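Local coordinates for flagellar hook-associated protein 3 (Bacillus cereus, PDB 5ZIY), which probably forms part of the junction between hook and filament in the bacterial flagellum, at residues A[86-91]-A[105-110]; A[81-86]-A[142-147]; A[22-27]-A[124-129]. All coordinates share one frame; numbering follows the deposited sequence.

Contact 1 of 3, residues A[86-91]-A[105-110]. With ZN (zinc ion), chain D.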
# COMPACT_ATOMS: atom_id res chain seq x y z
N LEU A 86 8.52 -3.83 2.24
CA LEU A 86 7.47 -3.04 1.64
C LEU A 86 6.25 -2.98 2.57
O LEU A 86 5.61 -1.95 2.69
CB LEU A 86 7.08 -3.57 0.23
CG LEU A 86 8.05 -3.49 -0.96
CD1 LEU A 86 7.52 -4.33 -2.18
CD2 LEU A 86 8.40 -2.02 -1.47
N ALA A 87 5.91 -4.04 3.25
CA ALA A 87 4.78 -4.03 4.15
C ALA A 87 5.00 -3.12 5.37
O ALA A 87 4.03 -2.60 5.97
CB ALA A 87 4.42 -5.51 4.58
N ASN A 88 6.27 -2.88 5.71
CA ASN A 88 6.66 -2.03 6.79
C ASN A 88 6.97 -0.58 6.37
O ASN A 88 7.59 0.13 7.13
CB ASN A 88 7.90 -2.64 7.53
CG ASN A 88 7.54 -3.88 8.31
OD1 ASN A 88 6.42 -4.00 8.78
ND2 ASN A 88 8.49 -4.81 8.44
N THR A 89 6.50 -0.14 5.19
CA THR A 89 6.64 1.25 4.76
C THR A 89 6.00 2.26 5.73
O THR A 89 4.89 2.08 6.21
CB THR A 89 6.13 1.45 3.29
OG1 THR A 89 6.87 0.58 2.43
CG2 THR A 89 6.31 2.90 2.81
N LYS A 90 6.78 3.29 6.06
CA LYS A 90 6.41 4.30 7.05
C LYS A 90 6.53 5.71 6.46
O LYS A 90 7.49 6.01 5.82
CB LYS A 90 7.34 4.17 8.24
CG LYS A 90 7.19 5.20 9.35
CD LYS A 90 8.18 4.83 10.49
CE LYS A 90 8.09 5.77 11.69
NZ LYS A 90 9.36 5.76 12.46
N GLU A 91 5.53 6.55 6.70
CA GLU A 91 5.50 7.89 6.20
C GLU A 91 4.75 8.75 7.18
O GLU A 91 3.72 8.29 7.70
CB GLU A 91 4.79 7.89 4.84
CG GLU A 91 4.57 9.26 4.20
CD GLU A 91 5.82 10.09 4.05
OE1 GLU A 91 6.95 9.54 3.97
OE2 GLU A 91 5.66 11.33 4.02
N LEU A 105 7.47 -2.41 14.24
CA LEU A 105 7.27 -2.77 12.87
C LEU A 105 5.97 -3.60 12.78
O LEU A 105 5.77 -4.53 13.55
CB LEU A 105 8.46 -3.57 12.35
CG LEU A 105 9.84 -2.87 12.16
CD1 LEU A 105 10.85 -3.90 11.62
CD2 LEU A 105 9.77 -1.66 11.25
N PRO A 106 5.10 -3.29 11.81
CA PRO A 106 3.81 -3.96 11.82
C PRO A 106 3.83 -5.42 11.35
O PRO A 106 2.95 -6.19 11.76
CB PRO A 106 2.96 -3.10 10.90
CG PRO A 106 3.88 -2.37 10.10
CD PRO A 106 5.07 -2.13 10.91
N PHE A 107 4.81 -5.79 10.51
CA PHE A 107 4.92 -7.17 10.10
C PHE A 107 6.27 -7.78 10.40
O PHE A 107 7.30 -7.17 10.15
CB PHE A 107 4.64 -7.33 8.63
CG PHE A 107 3.29 -6.87 8.24
CD1 PHE A 107 3.03 -5.55 8.01
CD2 PHE A 107 2.23 -7.76 8.15
CE1 PHE A 107 1.78 -5.12 7.68
CE2 PHE A 107 0.99 -7.31 7.81
CZ PHE A 107 0.78 -5.99 7.60
N THR A 108 6.22 -9.02 10.90
CA THR A 108 7.41 -9.87 11.02
C THR A 108 7.67 -10.66 9.75
O THR A 108 6.83 -10.79 8.88
CB THR A 108 7.28 -10.87 12.20
OG1 THR A 108 6.38 -11.92 11.86
CG2 THR A 108 6.76 -10.18 13.41
N GLU A 109 8.86 -11.26 9.68
CA GLU A 109 9.21 -12.17 8.58
C GLU A 109 8.31 -13.38 8.50
O GLU A 109 8.32 -14.06 7.51
CB GLU A 109 10.64 -12.69 8.77
N ASP A 110 7.62 -13.71 9.59
CA ASP A 110 6.64 -14.79 9.58
C ASP A 110 5.26 -14.34 9.12
O ASP A 110 4.34 -15.14 9.04
CB ASP A 110 6.49 -15.38 11.00
CG ASP A 110 7.80 -15.81 11.60
OD1 ASP A 110 8.68 -16.30 10.85
OD2 ASP A 110 7.96 -15.65 12.83
ZN ZN D . 8.05 11.90 4.27
O HOH W 1 8.31 11.30 1.84
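Asn88 meets the backbone of Phe107 with both ends of its side-chain amide. Its OD1 accepts from Phe107 N at 3.0 Å, and its ND2 donates to Phe107 O at 3.1 Å. The two bonds are fairly straight, with N-H...acceptor angles of 156° and 162°. Phe107 N lies in the carbonyl plane of Asn88, on a lone pair of OD1. In return, Phe107 O lies almost exactly in the Asn88 amide plane and receives ND2 on one of its own lone pairs. The amide thus pairs with the N-H and C=O of a single residue, and the two bonds fix its rotation. Asn88 CG stands beside its own backbone N (chi1 -71°), which brings the amide over to the loop.

The same OD1 packs against the Pro106 ring, 3.1 Å from Pro106 CD. The Asn88 and Pro106 side chains pass one another pointing opposite ways. Leu105 lies across the Asn88 side chain, with Leu105 CD1 4.1 Å from Asn88 ND2. Asn88 OD1 also faces the rim of the Phe107 ring. Ala87 approaches this ring obliquely, and its CB is 3.7 Å from Phe107 CD1.

Asn88 is the first residue to leave helical geometry after helix 67-87. Just beyond, Thr89 OG1 and Thr89 N both donate to Leu86 O from the same face of that carbonyl. Further on, both carboxylate oxygens of Glu91 approach a zinc ion, OE2 at 2.5 Å, and a water is a further ligand. Glu91 OE2 also accepts from Asn33 of helix 8-60. Phe107 packs on Ser141 and Ile144 of helix 137-155 and meets Tyr113 edge-to-face, while Leu105 and Pro106 touch Tyr95 of strand 94-95.

Contact 2 of 3, residues A[81-86]-A[142-147]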
# COMPACT_ATOMS: atom_id res chain seq x y z
N LYS A 81 11.74 -11.23 1.83
CA LYS A 81 12.37 -10.11 2.53
C LYS A 81 11.95 -8.76 1.92
O LYS A 81 11.67 -7.82 2.63
CB LYS A 81 13.89 -10.27 2.55
CG LYS A 81 14.36 -11.50 3.36
CD LYS A 81 15.91 -11.54 3.45
CE LYS A 81 16.50 -12.96 3.68
NZ LYS A 81 15.72 -13.79 4.66
N GLN A 82 11.84 -8.67 0.61
CA GLN A 82 11.52 -7.41 -0.03
C GLN A 82 10.07 -7.05 0.32
O GLN A 82 9.76 -5.89 0.60
CB GLN A 82 11.69 -7.53 -1.55
CG GLN A 82 11.12 -6.41 -2.40
CD GLN A 82 11.95 -5.13 -2.32
OE1 GLN A 82 12.78 -4.96 -1.42
NE2 GLN A 82 11.74 -4.24 -3.31
N VAL A 83 9.19 -8.06 0.33
CA VAL A 83 7.78 -7.81 0.60
C VAL A 83 7.54 -7.41 2.05
O VAL A 83 6.68 -6.57 2.33
CB VAL A 83 6.89 -9.03 0.23
CG1 VAL A 83 5.45 -8.83 0.69
CG2 VAL A 83 6.94 -9.26 -1.28
N VAL A 84 8.28 -8.03 2.98
CA VAL A 84 8.23 -7.62 4.37
C VAL A 84 8.73 -6.14 4.51
O VAL A 84 8.11 -5.36 5.18
CB VAL A 84 9.03 -8.56 5.28
CG1 VAL A 84 9.11 -7.99 6.70
CG2 VAL A 84 8.39 -9.91 5.37
N TYR A 85 9.83 -5.78 3.86
CA TYR A 85 10.29 -4.38 3.81
C TYR A 85 9.18 -3.45 3.33
O TYR A 85 8.87 -2.47 4.00
CB TYR A 85 11.54 -4.29 2.94
CG TYR A 85 11.95 -2.94 2.36
CD1 TYR A 85 12.62 -1.96 3.14
CD2 TYR A 85 11.78 -2.68 1.00
CE1 TYR A 85 13.05 -0.74 2.55
CE2 TYR A 85 12.20 -1.48 0.42
CZ TYR A 85 12.81 -0.51 1.19
OH TYR A 85 13.20 0.66 0.50
N LEU A 86 8.52 -3.83 2.24
CA LEU A 86 7.47 -3.04 1.64
C LEU A 86 6.25 -2.98 2.57
O LEU A 86 5.61 -1.95 2.69
CB LEU A 86 7.08 -3.57 0.23
CG LEU A 86 8.05 -3.49 -0.96
CD1 LEU A 86 7.52 -4.33 -2.18
CD2 LEU A 86 8.40 -2.02 -1.47
N PRO A 142 -1.45 -12.67 4.78
CA PRO A 142 -1.43 -13.94 4.05
C PRO A 142 -0.45 -13.92 2.87
O PRO A 142 0.06 -14.99 2.49
CB PRO A 142 -2.91 -14.15 3.60
CG PRO A 142 -3.72 -13.12 4.26
CD PRO A 142 -2.75 -11.99 4.69
N VAL A 143 -0.17 -12.75 2.31
CA VAL A 143 0.85 -12.60 1.31
C VAL A 143 2.15 -13.15 1.81
O VAL A 143 2.77 -13.98 1.16
CB VAL A 143 1.05 -11.15 0.90
CG1 VAL A 143 2.27 -11.01 0.03
CG2 VAL A 143 -0.17 -10.69 0.15
N ILE A 144 2.55 -12.68 2.99
CA ILE A 144 3.84 -13.03 3.57
C ILE A 144 3.88 -14.50 3.99
O ILE A 144 4.86 -15.18 3.75
CB ILE A 144 4.19 -12.10 4.77
CG1 ILE A 144 4.25 -10.66 4.29
CG2 ILE A 144 5.49 -12.53 5.48
CD1 ILE A 144 4.19 -9.58 5.41
N LYS A 145 2.81 -14.99 4.61
CA LYS A 145 2.78 -16.38 5.08
C LYS A 145 2.92 -17.34 3.92
O LYS A 145 3.65 -18.31 4.02
CB LYS A 145 1.51 -16.69 5.86
CG LYS A 145 1.48 -15.99 7.21
CD LYS A 145 0.14 -16.05 7.92
CE LYS A 145 0.26 -15.51 9.36
NZ LYS A 145 -1.06 -15.14 9.99
N THR A 146 2.20 -17.04 2.82
CA THR A 146 2.29 -17.85 1.61
C THR A 146 3.73 -17.82 1.06
O THR A 146 4.28 -18.86 0.75
CB THR A 146 1.28 -17.40 0.55
OG1 THR A 146 -0.05 -17.50 1.08
CG2 THR A 146 1.39 -18.27 -0.73
N LEU A 147 4.36 -16.63 0.97
CA LEU A 147 5.73 -16.56 0.42
C LEU A 147 6.67 -17.43 1.30
O LEU A 147 7.53 -18.15 0.81
CB LEU A 147 6.25 -15.11 0.33
CG LEU A 147 5.65 -14.22 -0.77
CD1 LEU A 147 6.20 -12.75 -0.62
CD2 LEU A 147 5.88 -14.79 -2.16
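Val83 packs against three side chains of helix 137-155: Val143, Ile144 and Leu147. Its two methyl branches divide the work. Val83 CG2 meets the tip of Leu147, 3.6 Å from Leu147 CD1. This is the closest approach between the two segments, and Leu147 CD1 also touches Val83 CB. Val83 CG1 turns to the other two partners. It lies 3.9 Å from Val143 CG1 and 4.2 Å from Ile144 CG1. In Val83, CG1 is anti to the backbone N (chi1 172°) and CG2 is beside it, which spreads the two methyls between these partners. The Val83 side chain runs roughly perpendicular to those of Val143 and Leu147. All four residues are buried. Ser48 of helix 8-60 backs Val83, Leu49 backs Val143 and Ala52 backs Leu147, so a third helix closes this side.

On the side of Val84 and Ile144 the two helices share a single methyl contact, with Val84 CG2 3.9 Å from Ile144 CG2. Loop 105-110 partly covers this side. Thr108 O rests on Val84 CG2, and Glu109 O rests on Ile144 CG2. Val84 nevertheless stays partly exposed. No hydrogen bond joins the segments, and the contact between them is wholly apolar. The outer faces of both helices, with Lys81, Gln82 and Tyr85 on one and Lys145 on the other, are exposed.

The segments run nearly antiparallel, at 165° between their N-to-C directions. Their axes approach to 10.1 Å, a spacing that leaves room for the branched side chains between them. An antiparallel pair sealed by aliphatic residues, with further long helices alongside, is the build of a helical bundle, consistent with the helical core domain of flagellin-like proteins.

Contact 3 of 3, residues A[22-27]-A[124-129]. With ZN (zinc ion), chain C.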
# COMPACT_ATOMS: atom_id res chain seq x y z
N GLU A 22 -6.06 27.85 0.18
CA GLU A 22 -4.68 27.54 0.57
C GLU A 22 -4.57 26.28 1.45
O GLU A 22 -3.69 25.44 1.24
CB GLU A 22 -4.05 28.70 1.33
N GLN A 23 -5.44 26.17 2.44
CA GLN A 23 -5.32 25.05 3.37
C GLN A 23 -5.66 23.78 2.63
O GLN A 23 -5.00 22.77 2.78
CB GLN A 23 -6.26 25.21 4.57
CG GLN A 23 -6.15 24.05 5.57
CD GLN A 23 -4.72 23.88 6.04
OE1 GLN A 23 -4.11 24.84 6.56
NE2 GLN A 23 -4.16 22.68 5.86
N MET A 24 -6.71 23.83 1.83
CA MET A 24 -7.11 22.68 1.04
C MET A 24 -6.00 22.22 0.07
O MET A 24 -5.80 21.03 -0.09
CB MET A 24 -8.35 23.03 0.24
CG MET A 24 -8.89 21.88 -0.56
SD MET A 24 -9.70 20.66 0.43
CE MET A 24 -10.62 19.74 -0.84
N GLN A 25 -5.28 23.17 -0.53
CA GLN A 25 -4.16 22.87 -1.38
C GLN A 25 -3.04 22.12 -0.65
O GLN A 25 -2.40 21.24 -1.22
CB GLN A 25 -3.57 24.20 -1.97
N LYS A 26 -2.78 22.51 0.60
CA LYS A 26 -1.78 21.80 1.42
C LYS A 26 -2.29 20.42 1.78
O LYS A 26 -1.56 19.45 1.71
CB LYS A 26 -1.45 22.59 2.67
CG LYS A 26 -0.57 23.77 2.35
CD LYS A 26 -0.81 24.98 3.24
CE LYS A 26 -0.15 24.89 4.59
NZ LYS A 26 0.17 26.30 5.09
N ASP A 27 -3.56 20.33 2.15
CA ASP A 27 -4.16 19.06 2.53
C ASP A 27 -4.09 18.09 1.32
O ASP A 27 -3.76 16.91 1.47
CB ASP A 27 -5.60 19.28 2.93
CG ASP A 27 -5.75 19.93 4.31
OD1 ASP A 27 -4.71 20.13 5.03
OD2 ASP A 27 -6.94 20.18 4.69
N LEU A 124 -9.81 16.30 4.68
CA LEU A 124 -9.52 17.54 3.99
C LEU A 124 -10.25 18.73 4.63
O LEU A 124 -11.24 18.53 5.34
CB LEU A 124 -9.97 17.42 2.52
CG LEU A 124 -8.97 16.91 1.50
CD1 LEU A 124 -8.06 15.87 2.09
CD2 LEU A 124 -9.71 16.43 0.19
N ASN A 125 -9.77 19.94 4.33
CA ASN A 125 -10.37 21.19 4.84
C ASN A 125 -11.84 21.32 4.52
O ASN A 125 -12.57 21.92 5.28
CB ASN A 125 -9.66 22.42 4.27
CG ASN A 125 -9.94 23.70 5.09
OD1 ASN A 125 -10.31 24.76 4.55
ND2 ASN A 125 -9.74 23.60 6.37
N ASP A 126 -12.26 20.80 3.36
CA ASP A 126 -13.65 20.83 2.92
C ASP A 126 -14.49 19.62 3.38
O ASP A 126 -15.59 19.42 2.87
CB ASP A 126 -13.72 20.91 1.36
CG ASP A 126 -13.47 19.56 0.68
OD1 ASP A 126 -13.01 18.63 1.34
OD2 ASP A 126 -13.72 19.41 -0.54
N GLY A 127 -13.99 18.81 4.30
CA GLY A 127 -14.79 17.69 4.81
C GLY A 127 -14.52 16.30 4.26
O GLY A 127 -14.92 15.31 4.89
N TYR A 128 -13.83 16.20 3.11
CA TYR A 128 -13.58 14.88 2.51
C TYR A 128 -12.61 14.03 3.38
O TYR A 128 -11.52 14.45 3.70
CB TYR A 128 -13.04 15.00 1.08
CG TYR A 128 -12.80 13.67 0.40
CD1 TYR A 128 -13.84 12.93 -0.20
CD2 TYR A 128 -11.52 13.14 0.36
CE1 TYR A 128 -13.58 11.69 -0.85
CE2 TYR A 128 -11.27 11.90 -0.25
CZ TYR A 128 -12.27 11.19 -0.85
OH TYR A 128 -11.91 9.95 -1.42
N GLU A 129 -13.03 12.83 3.70
CA GLU A 129 -12.25 11.92 4.53
C GLU A 129 -11.80 10.67 3.82
O GLU A 129 -12.52 10.12 3.06
CB GLU A 129 -13.12 11.44 5.69
CG GLU A 129 -13.56 12.54 6.56
CD GLU A 129 -14.18 11.99 7.81
OE1 GLU A 129 -15.14 11.17 7.67
OE2 GLU A 129 -13.68 12.35 8.90
ZN ZN C . -15.21 11.94 10.37
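Met24 supplies the apolar part of the contact. Its CE lies 3.6 Å from Leu124 CD2, and its sulfur passes alongside Leu124 CB. The same methyl comes unusually close to the Asp126 carboxylate, and the detail of that approach is doubtful. Met24 CG is anti to the backbone N (chi1 -176°), and a bend at chi2 carries the thioether to the turn. Leu197 of helix 162-204 packs on Met24 as well, and Phe193 on Leu124. Gln23 CG also packs on the Asn125 amide, 3.7 Å from Asn125 ND2, with the two amide planes 60° apart.

The turn is the tip of a beta hairpin between strands 120-123 and 129-133, laid against helix 8-60. Leu124 to Gly127 form a type I turn, and Asp126 OD1 accepts from Tyr128 N at 3.1 Å in an Asx turn.

Polar contacts lie on the Asp27 side. Asn125 N donates to Asp27 OD2 at 2.9 Å, but the bond is weak and bent, at 118°. Within helix 8-60, Gln23 NE2 reaches Asp27 OD1 one turn on, at 2.7 Å, from above the carboxylate plane. This bond holds the carboxylate that faces Asn125. Past the turn, Glu129 OE2 binds a zinc ion at 2.2 Å.

In the fold
From the N terminus, helix 8-60 comes first and carries residues 22-27. Helix 67-87 follows with residues 81-86, and residues 86-91 start at its end. Contact 1 closes the shortest loop, tying the end of helix 67-87 to the loop before strand 120-123. Contact 3 closes next, joining the hairpin tip at 124-129 to helix 8-60, and contact 1 is nested inside its loop. Contact 2 closes last, joining helices 67-87 and 137-155. It also encloses contact 1, but crosses contact 3. Contacts 1 and 2 share Leu86 and touch through Phe107 and Ile144. Contacts 2 and 3 lie on opposite sides of the chain's centre, their own centres about 34 Å apart.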